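Local coordinates for uncharacterized protein (Legionella pneumophila subsp. pneumophila str. Philadelphia 1, PDB 4RXV), which is uncharacterised in detail but is probably a Legionella effector whose N-terminal part acts as a clan CA (papain-like) cysteine peptidase, at residues L144-K147 with G148-L151; S215-T218 with G219-T222; R98-C102 with S103-Y107; M177-P180 with P181-L185. All coordinates share one frame; numbering follows the deposited sequence. Where two conformers were deposited one is given.

Interaction 1 of 4, residues L144-K147 with G148-L151; sequences LVPK and GSRL
Pro146 and Ser149 close this turn with two bonds, both made to the carbonyl oxygen of the proline. The hydroxyl bond is the shorter, with Ser149 OG 2.7 Å from Pro146 O, in the carbonyl plane and on a lone pair. The backbone bond joins Ser149 N to Pro146 O at 3.2 Å, with an N-H...O angle of 156°. It defines a type II beta turn from Pro146 to Ser149, and the second bond from the same residue ties the serine side chain to the turn it closes. The serine torsion makes this possible: with chi1 at -53°, OG stands beside its own backbone N, and both donors face one acceptor. Gly148 takes the third position of the turn with phi at 113°, the region usual for glycine in a type II turn.

Packing extends inward from the bonds. In the conformer described here, one of two modelled, Val145 lays CG2 alongside Ser149 CB at 3.8 Å, while its CG1 reaches Leu151 CD2 at 4.3 Å. The proline ring also approaches the hydroxyl, Pro146 CD lying 4.0 Å from Ser149 OG. Beyond CB the Lys147 side chain heads away from the turn, and its NZ forms a salt bridge with Asp124.

The turn carries the chain off the end of strand 136-146. That strand is flanked in its antiparallel sheet by strands 168-170 and 123-133; Val145 pairs through its backbone with Asp124 of the latter, and Leu151 rests on Ala126 of the same strand.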
loop_
_atom_site.group_PDB
_atom_site.type_symbol
_atom_site.label_atom_id
_atom_site.label_comp_id
_atom_site.label_asym_id
_atom_site.label_seq_id
_atom_site.Cartn_x
_atom_site.Cartn_y
_atom_site.Cartn_z
ATOM N N LEU A 144 -1.277 2.666 10.149
ATOM C CA LEU A 144 -2.362 3.222 10.955
ATOM C C LEU A 144 -1.871 3.347 12.381
ATOM O O LEU A 144 -1.506 2.347 12.990
ATOM C CB LEU A 144 -3.586 2.309 10.903
ATOM C CG LEU A 144 -4.264 2.232 9.533
ATOM C CD1 LEU A 144 -5.093 0.960 9.407
ATOM C CD2 LEU A 144 -5.131 3.432 9.297
ATOM N N VAL A 145 -1.789 4.572 12.897
ATOM C CA VAL A 145 -1.324 4.775 14.265
ATOM C C VAL A 145 -2.473 5.308 15.103
ATOM O O VAL A 145 -3.262 6.105 14.639
ATOM C CB VAL A 145 -0.088 5.711 14.344
ATOM C CG1 VAL A 145 1.110 5.062 13.628
ATOM C CG2 VAL A 145 -0.379 7.088 13.783
ATOM N N PRO A 146 -2.592 4.845 16.347
ATOM C CA PRO A 146 -3.675 5.351 17.178
ATOM C C PRO A 146 -3.587 6.863 17.327
ATOM O O PRO A 146 -2.511 7.439 17.400
ATOM C CB PRO A 146 -3.454 4.630 18.508
ATOM C CG PRO A 146 -2.781 3.358 18.121
ATOM C CD PRO A 146 -1.872 3.742 17.006
ATOM N N LYS A 147 -4.744 7.506 17.328
ATOM C CA LYS A 147 -4.824 8.950 17.481
ATOM C C LYS A 147 -3.970 9.429 18.633
ATOM O O LYS A 147 -4.080 8.889 19.735
ATOM C CB LYS A 147 -6.267 9.333 17.799
ATOM C CG LYS A 147 -7.173 9.316 16.623
ATOM C CD LYS A 147 -6.825 10.423 15.682
ATOM C CE LYS A 147 -7.863 10.544 14.612
ATOM N NZ LYS A 147 -7.454 11.563 13.637
ATOM N N GLY A 148 -3.176 10.476 18.405
ATOM C CA GLY A 148 -2.349 11.040 19.458
ATOM C C GLY A 148 -0.886 10.821 19.157
ATOM O O GLY A 148 -0.016 11.551 19.628
ATOM N N SER A 149 -0.613 9.811 18.346
ATOM C CA SER A 149 0.767 9.449 18.024
ATOM C C SER A 149 1.483 10.486 17.155
ATOM O O SER A 149 0.889 11.070 16.256
ATOM C CB SER A 149 0.805 8.103 17.294
ATOM O OG SER A 149 0.117 7.095 18.013
ATOM N N ARG A 150 2.769 10.696 17.420
ATOM C CA ARG A 150 3.618 11.470 16.524
ATOM C C ARG A 150 4.873 10.661 16.286
ATOM O O ARG A 150 5.628 10.362 17.221
ATOM C CB ARG A 150 3.991 12.819 17.127
ATOM N N LEU A 151 5.095 10.295 15.044
ATOM C CA LEU A 151 6.242 9.507 14.714
ATOM C C LEU A 151 7.407 10.449 14.537
ATOM O O LEU A 151 7.215 11.640 14.300
ATOM C CB LEU A 151 5.977 8.743 13.420
ATOM C CG LEU A 151 4.771 7.802 13.483
ATOM C CD1 LEU A 151 4.565 7.155 12.128
ATOM C CD2 LEU A 151 4.925 6.753 14.573
#

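Interaction 2 of 4, residues S215-T218 with G219-T222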
loop_
_atom_site.group_PDB
_atom_site.type_symbol
_atom_site.label_atom_id
_atom_site.label_comp_id
_atom_site.label_asym_id
_atom_site.label_seq_id
_atom_site.Cartn_x
_atom_site.Cartn_y
_atom_site.Cartn_z
ATOM N N SER A 215 -10.156 19.211 5.317
ATOM C CA SER A 215 -10.946 19.603 4.156
ATOM C C SER A 215 -10.942 18.545 3.050
ATOM O O SER A 215 -11.485 18.774 1.970
ATOM C CB SER A 215 -10.467 20.942 3.598
ATOM O OG SER A 215 -9.122 20.878 3.191
ATOM N N THR A 216 -10.339 17.395 3.313
ATOM C CA THR A 216 -10.303 16.315 2.341
ATOM C C THR A 216 -11.536 15.445 2.562
ATOM O O THR A 216 -11.694 14.810 3.593
ATOM C CB THR A 216 -9.009 15.493 2.484
ATOM O OG1 THR A 216 -7.876 16.349 2.303
ATOM C CG2 THR A 216 -8.951 14.387 1.440
ATOM N N ARG A 217 -12.389 15.413 1.556
ATOM C CA ARG A 217 -13.613 14.638 1.557
ATOM C C ARG A 217 -13.359 13.147 1.744
ATOM O O ARG A 217 -12.378 12.605 1.240
ATOM C CB ARG A 217 -14.277 14.834 0.191
ATOM C CG ARG A 217 -15.779 14.706 0.157
ATOM C CD ARG A 217 -16.359 15.391 -1.097
ATOM N NE ARG A 217 -17.735 15.852 -0.909
ATOM C CZ ARG A 217 -18.085 17.070 -0.491
ATOM N NH1 ARG A 217 -17.166 17.975 -0.173
ATOM N NH2 ARG A 217 -19.368 17.374 -0.340
ATOM N N THR A 218 -14.248 12.477 2.460
ATOM C CA THR A 218 -14.236 11.028 2.528
ATOM C C THR A 218 -15.270 10.434 1.563
ATOM O O THR A 218 -16.143 11.142 1.058
ATOM C CB THR A 218 -14.509 10.537 3.957
ATOM O OG1 THR A 218 -15.783 11.020 4.418
ATOM C CG2 THR A 218 -13.408 10.993 4.901
ATOM N N GLY A 219 -15.193 9.135 1.304
ATOM C CA GLY A 219 -16.151 8.497 0.409
ATOM C C GLY A 219 -15.953 8.840 -1.062
ATOM O O GLY A 219 -16.865 8.676 -1.874
ATOM N N GLN A 220 -14.767 9.334 -1.408
ATOM C CA GLN A 220 -14.447 9.614 -2.798
ATOM C C GLN A 220 -14.232 8.358 -3.625
ATOM O O GLN A 220 -14.414 8.380 -4.849
ATOM C CB GLN A 220 -13.202 10.472 -2.901
ATOM C CG GLN A 220 -13.336 11.781 -2.211
ATOM C CD GLN A 220 -12.142 12.654 -2.458
ATOM O OE1 GLN A 220 -11.791 12.935 -3.599
ATOM N NE2 GLN A 220 -11.485 13.056 -1.397
ATOM N N LEU A 221 -13.810 7.270 -2.983
ATOM C CA LEU A 221 -13.418 6.074 -3.719
ATOM C C LEU A 221 -14.540 5.041 -3.762
ATOM O O LEU A 221 -15.320 4.872 -2.820
ATOM C CB LEU A 221 -12.202 5.407 -3.083
ATOM C CG LEU A 221 -10.951 6.265 -2.947
ATOM C CD1 LEU A 221 -9.864 5.553 -2.192
ATOM C CD2 LEU A 221 -10.441 6.715 -4.316
ATOM N N THR A 222 -14.615 4.322 -4.869
ATOM C CA THR A 222 -15.445 3.142 -4.954
ATOM C C THR A 222 -14.548 1.933 -4.687
ATOM O O THR A 222 -13.544 1.756 -5.365
ATOM C CB THR A 222 -16.082 3.057 -6.329
ATOM O OG1 THR A 222 -16.864 4.242 -6.556
ATOM C CG2 THR A 222 -16.952 1.839 -6.422
#
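Gln220, Thr218 and Gly219 carry this tight bend in the irregular C-terminal segment that follows strand 202-206, and a glutamine side chain reaching back to a backbone carbonyl draws it together. The bend turns at Gly219, whose positive phi swings the chain round, while Thr218 just before it rests on Pro117 and Arg120 of helix 117-122. Gln220 then turns its side chain back toward the preceding residues. With CG anti to its carbonyl carbon (chi1 -60°) and the chain extended beyond, the amide is brought to the carbonyl of Arg217. There Arg217 CB touches the glutamine, 3.7 Å from Gln220 NE2 and 4.0 Å from Gln220 CG, while the far end of the arginine leads away. Thr216 and Gln220 cross at about a right angle, the methyl Thr216 CG2 coming within 4.0 Å of Gln220 NE2. The bend sits on helix 74-84, where Gln75 takes a second bond from the glutamine amide, and Asp115 receives the backbone N of both Gln220 and Leu221. The central bond runs from Gln220 NE2 to Arg217 O at 2.8 Å and is almost straight at 172°; the acceptor lies in the Gln220 amide plane, while the donor sits 35° out of the plane of the Arg217 carbonyl.

Interaction 3 of 4, residues R98-C102 with S103-Y107; sequences RVSEC and SNFAY
Glu101 and the residues Ser103 to Phe105 form the strand-to-helix junction between strand 95-100 and helix 105-114, where the glutamate side chain curls forward to the backbone N-H groups of the residues leading into the helix. Bent at chi1 42° and chi2 59°, it gives one carboxylate oxygen to each of two consecutive donors. Glu101 OE1 receives Asn104 N at 3.0 Å on the syn side, whereas Glu101 OE2 receives Ser103 N at 2.9 Å from above the carboxylate plane. The glutamate's own carbonyl takes the next donor, Phe105 N lying 3.2 Å from Glu101 O. A water accepts from Ala106 N and can donate to Cys102 O. That carbonyl is also bonded to His139 ND1, and Asp25 OD2 receives Cys102 N. A cysteine just before a helix, with a histidine bonded to its carbonyl, would suit the nucleophile of a clan CA peptidase, although no catalytic role is established here. Ser103 O is bonded to Asn140 ND2. Phe105 also meets Phe21, Tyr18 and Trp173. On one face of its ring sits Ser100 CB, 3.7 Å from the Phe105 centroid in a CH-pi contact 20° off the ring normal.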
loop_
_atom_site.group_PDB
_atom_site.type_symbol
_atom_site.label_atom_id
_atom_site.label_comp_id
_atom_site.label_asym_id
_atom_site.label_seq_id
_atom_site.Cartn_x
_atom_site.Cartn_y
_atom_site.Cartn_z
ATOM N N ARG A 98 -3.881 -3.497 -13.580
ATOM C CA ARG A 98 -3.420 -2.451 -12.659
ATOM C C ARG A 98 -1.974 -2.769 -12.339
ATOM O O ARG A 98 -1.621 -3.948 -12.294
ATOM C CB ARG A 98 -4.275 -2.425 -11.391
ATOM C CG ARG A 98 -5.756 -2.140 -11.667
ATOM C CD ARG A 98 -6.577 -2.108 -10.366
ATOM N NE ARG A 98 -6.594 -3.433 -9.779
ATOM C CZ ARG A 98 -6.937 -3.716 -8.523
ATOM N NH1 ARG A 98 -7.347 -2.773 -7.676
ATOM N NH2 ARG A 98 -6.871 -4.973 -8.116
ATOM N N VAL A 99 -1.153 -1.744 -12.134
ATOM C CA VAL A 99 0.279 -1.946 -11.986
ATOM C C VAL A 99 0.827 -1.159 -10.821
ATOM O O VAL A 99 0.522 0.007 -10.665
ATOM C CB VAL A 99 1.040 -1.480 -13.252
ATOM C CG1 VAL A 99 2.538 -1.795 -13.123
ATOM C CG2 VAL A 99 0.470 -2.079 -14.510
ATOM N N SER A 100 1.718 -1.785 -10.054
ATOM C CA SER A 100 2.496 -1.061 -9.052
ATOM C C SER A 100 3.798 -1.815 -8.748
ATOM O O SER A 100 4.148 -2.782 -9.440
ATOM C CB SER A 100 1.666 -0.786 -7.800
ATOM O OG SER A 100 2.255 0.207 -7.010
ATOM N N GLU A 101 4.533 -1.353 -7.739
ATOM C CA GLU A 101 5.848 -1.888 -7.432
ATOM C C GLU A 101 6.215 -1.508 -5.984
ATOM O O GLU A 101 5.416 -0.890 -5.259
ATOM C CB GLU A 101 6.893 -1.435 -8.475
ATOM C CG GLU A 101 6.771 0.019 -8.895
ATOM C CD GLU A 101 6.906 0.933 -7.723
ATOM O OE1 GLU A 101 5.952 1.674 -7.416
ATOM O OE2 GLU A 101 7.976 0.891 -7.081
ATOM N N CYS A 102 7.406 -1.901 -5.553
ATOM C CA CYS A 102 7.786 -1.903 -4.141
ATOM C C CYS A 102 7.741 -0.535 -3.477
ATOM O O CYS A 102 7.474 -0.428 -2.279
ATOM C CB CYS A 102 9.202 -2.487 -4.022
ATOM S SG CYS A 102 9.768 -2.944 -2.395
ATOM N N SER A 103 8.050 0.501 -4.244
ATOM C CA SER A 103 8.060 1.851 -3.708
ATOM C C SER A 103 6.668 2.441 -3.522
ATOM O O SER A 103 6.309 2.809 -2.420
ATOM C CB SER A 103 8.915 2.754 -4.596
ATOM O OG SER A 103 10.270 2.414 -4.434
ATOM N N ASN A 104 5.884 2.536 -4.584
ATOM C CA ASN A 104 4.676 3.374 -4.556
ATOM C C ASN A 104 3.417 2.627 -4.203
ATOM O O ASN A 104 2.412 3.282 -3.957
ATOM C CB ASN A 104 4.454 4.097 -5.895
ATOM C CG ASN A 104 5.516 5.136 -6.204
ATOM O OD1 ASN A 104 6.407 5.410 -5.380
ATOM N ND2 ASN A 104 5.406 5.755 -7.377
ATOM N N PHE A 105 3.410 1.292 -4.171
ATOM C CA PHE A 105 2.150 0.589 -3.992
ATOM C C PHE A 105 1.432 1.024 -2.700
ATOM O O PHE A 105 0.209 1.170 -2.686
ATOM C CB PHE A 105 2.431 -0.911 -3.989
ATOM C CG PHE A 105 1.286 -1.811 -4.481
ATOM C CD1 PHE A 105 -0.025 -1.400 -4.562
ATOM C CD2 PHE A 105 1.585 -3.102 -4.855
ATOM C CE1 PHE A 105 -1.016 -2.276 -5.008
ATOM C CE2 PHE A 105 0.607 -3.989 -5.266
ATOM C CZ PHE A 105 -0.692 -3.576 -5.337
ATOM N N ALA A 106 2.182 1.224 -1.621
ATOM C CA ALA A 106 1.615 1.599 -0.338
ATOM C C ALA A 106 0.746 2.855 -0.436
ATOM O O ALA A 106 -0.162 3.022 0.372
ATOM C CB ALA A 106 2.698 1.784 0.688
ATOM N N TYR A 107 1.008 3.731 -1.398
ATOM C CA TYR A 107 0.263 4.962 -1.546
ATOM C C TYR A 107 -1.205 4.654 -1.851
ATOM O O TYR A 107 -2.075 5.422 -1.466
ATOM C CB TYR A 107 0.855 5.808 -2.653
ATOM C CG TYR A 107 2.309 6.227 -2.489
ATOM C CD1 TYR A 107 3.031 6.040 -1.324
ATOM C CD2 TYR A 107 2.972 6.787 -3.569
ATOM C CE1 TYR A 107 4.356 6.422 -1.229
ATOM C CE2 TYR A 107 4.290 7.170 -3.475
ATOM C CZ TYR A 107 4.972 6.968 -2.307
ATOM O OH TYR A 107 6.292 7.349 -2.188
HETATM O O HOH W 1 4.824 -0.040 -1.270
#

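Interaction 4 of 4, residues M177-P180 with P181-L185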
loop_
_atom_site.group_PDB
_atom_site.type_symbol
_atom_site.label_atom_id
_atom_site.label_comp_id
_atom_site.label_asym_id
_atom_site.label_seq_id
_atom_site.Cartn_x
_atom_site.Cartn_y
_atom_site.Cartn_z
ATOM N N MET A 177 2.790 -9.718 -3.946
ATOM C CA MET A 177 3.892 -10.676 -3.882
ATOM C C MET A 177 3.467 -12.000 -3.229
ATOM O O MET A 177 4.327 -12.832 -2.932
ATOM C CB MET A 177 5.083 -10.074 -3.147
ATOM C CG MET A 177 5.709 -8.883 -3.887
ATOM S SD MET A 177 6.517 -9.346 -5.440
ATOM C CE MET A 177 8.013 -10.104 -4.819
ATOM N N GLY A 178 2.166 -12.228 -3.085
ATOM C CA GLY A 178 1.655 -13.533 -2.730
ATOM C C GLY A 178 1.374 -13.766 -1.262
ATOM O O GLY A 178 0.860 -14.828 -0.932
ATOM N N HIS A 179 1.664 -12.807 -0.391
ATOM C CA HIS A 179 1.400 -12.978 1.029
ATOM C C HIS A 179 -0.074 -12.736 1.333
ATOM O O HIS A 179 -0.717 -11.920 0.691
ATOM C CB HIS A 179 2.296 -12.054 1.851
ATOM C CG HIS A 179 3.747 -12.370 1.680
ATOM N ND1 HIS A 179 4.411 -13.251 2.498
ATOM C CD2 HIS A 179 4.649 -11.960 0.755
ATOM C CE1 HIS A 179 5.665 -13.361 2.096
ATOM N NE2 HIS A 179 5.830 -12.610 1.019
ATOM N N PRO A 180 -0.624 -13.451 2.313
ATOM C CA PRO A 180 -2.040 -13.274 2.625
ATOM C C PRO A 180 -2.337 -11.975 3.377
ATOM O O PRO A 180 -1.442 -11.359 3.968
ATOM C CB PRO A 180 -2.341 -14.469 3.533
ATOM C CG PRO A 180 -1.019 -14.759 4.191
ATOM C CD PRO A 180 0.019 -14.479 3.148
ATOM N N PRO A 181 -3.609 -11.562 3.391
ATOM C CA PRO A 181 -3.977 -10.348 4.128
ATOM C C PRO A 181 -3.510 -10.367 5.576
ATOM O O PRO A 181 -3.201 -9.307 6.140
ATOM C CB PRO A 181 -5.519 -10.309 3.996
ATOM C CG PRO A 181 -5.810 -11.056 2.740
ATOM C CD PRO A 181 -4.759 -12.142 2.680
ATOM N N GLU A 182 -3.501 -11.537 6.191
ATOM C CA GLU A 182 -3.153 -11.642 7.603
ATOM C C GLU A 182 -1.675 -11.354 7.872
ATOM O O GLU A 182 -1.265 -11.247 9.020
ATOM C CB GLU A 182 -3.527 -13.012 8.141
ATOM C CG GLU A 182 -5.017 -13.284 8.134
ATOM C CD GLU A 182 -5.575 -13.691 6.781
ATOM O OE1 GLU A 182 -4.812 -13.970 5.820
ATOM O OE2 GLU A 182 -6.822 -13.783 6.691
ATOM N N GLN A 183 -0.882 -11.264 6.809
ATOM C CA GLN A 183 0.520 -10.879 6.912
ATOM C C GLN A 183 0.812 -9.495 6.358
ATOM O O GLN A 183 1.973 -9.111 6.286
ATOM C CB GLN A 183 1.395 -11.884 6.170
ATOM C CG GLN A 183 1.470 -13.222 6.855
ATOM C CD GLN A 183 2.345 -14.213 6.114
ATOM O OE1 GLN A 183 2.982 -13.881 5.113
ATOM N NE2 GLN A 183 2.372 -15.451 6.605
ATOM N N ALA A 184 -0.217 -8.734 5.977
ATOM C CA ALA A 184 0.034 -7.511 5.214
ATOM C C ALA A 184 -1.001 -6.415 5.333
ATOM O O ALA A 184 -0.646 -5.264 5.123
ATOM C CB ALA A 184 0.198 -7.866 3.746
ATOM N N LEU A 185 -2.262 -6.727 5.571
ATOM C CA LEU A 185 -3.336 -5.730 5.476
ATOM C C LEU A 185 -3.932 -5.452 6.862
ATOM O O LEU A 185 -4.866 -6.133 7.310
ATOM C CB LEU A 185 -4.414 -6.159 4.485
ATOM C CG LEU A 185 -3.933 -6.370 3.039
ATOM C CD1 LEU A 185 -5.066 -6.806 2.139
ATOM C CD2 LEU A 185 -3.244 -5.109 2.471
#
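A short 3-10 turn, 181-183, is pinned to the residues before it by His179 and Pro180, just past the point where helix 172-176 ends in a Schellman motif with Gly178 as its C-prime residue. Pro180 precedes the 3-10 turn and Pro181 is its first residue. Gln183 N bonds to Pro180 O at 2.9 Å, approaching from above the carbonyl plane, and two further donors, Ala184 N and Leu185 N, converge on Pro181 O.

The side-chain link spans the same residues. In the conformer described, one of two modelled for this glutamine, Gln183 OE1 lies 3.0 Å from His179 ND1, at the edge of the imidazole and near its plane. The donor stands almost in line with the C=O bond (175°), although ring and amide planes are turned 42° apart. A chi1 of -70° sets the glutamine CG beside the backbone N, and from there an extended chain crosses the Pro180 ring at a slant, where Gln183 CD is 3.9 Å from Pro180 CG. Pro180 also meets the residue between, with Pro180 CB touching Glu182 OE1 at 3.4 Å.

At the other end of the imidazole, His179 NE2 is bonded to Cys32 O, and Tyr194 meets the ring edge-to-face. Both ring nitrogens therefore face carbonyl oxygens. If both bonds hold as modelled, each nitrogen would have to donate, which suggests that the imidazole may be protonated; the alternate conformer of Gln183 leaves that conclusion tentative.

Overall arrangement
The four local contacts lie apart along one chain and none touches another. Interactions 3 and 4 are the closest pair, with centres about 15 Å apart and nearest atoms about 6 Å. Helix 172-176 joins them: interaction 4 follows its end, while Cys102 and Phe105 of interaction 3 pack on its Trp173. The probable active site, inferred from the clan, would lie at interaction 3, beside His139 of strand 136-146; interaction 1 turns the chain off the far end of that strand, its centre about 24 Å from that of interaction 3. Interactions 1 and 2, about 21 Å apart between centres, both reach Arg120 of helix 117-122, interaction 1 through a weak bond from Lys147.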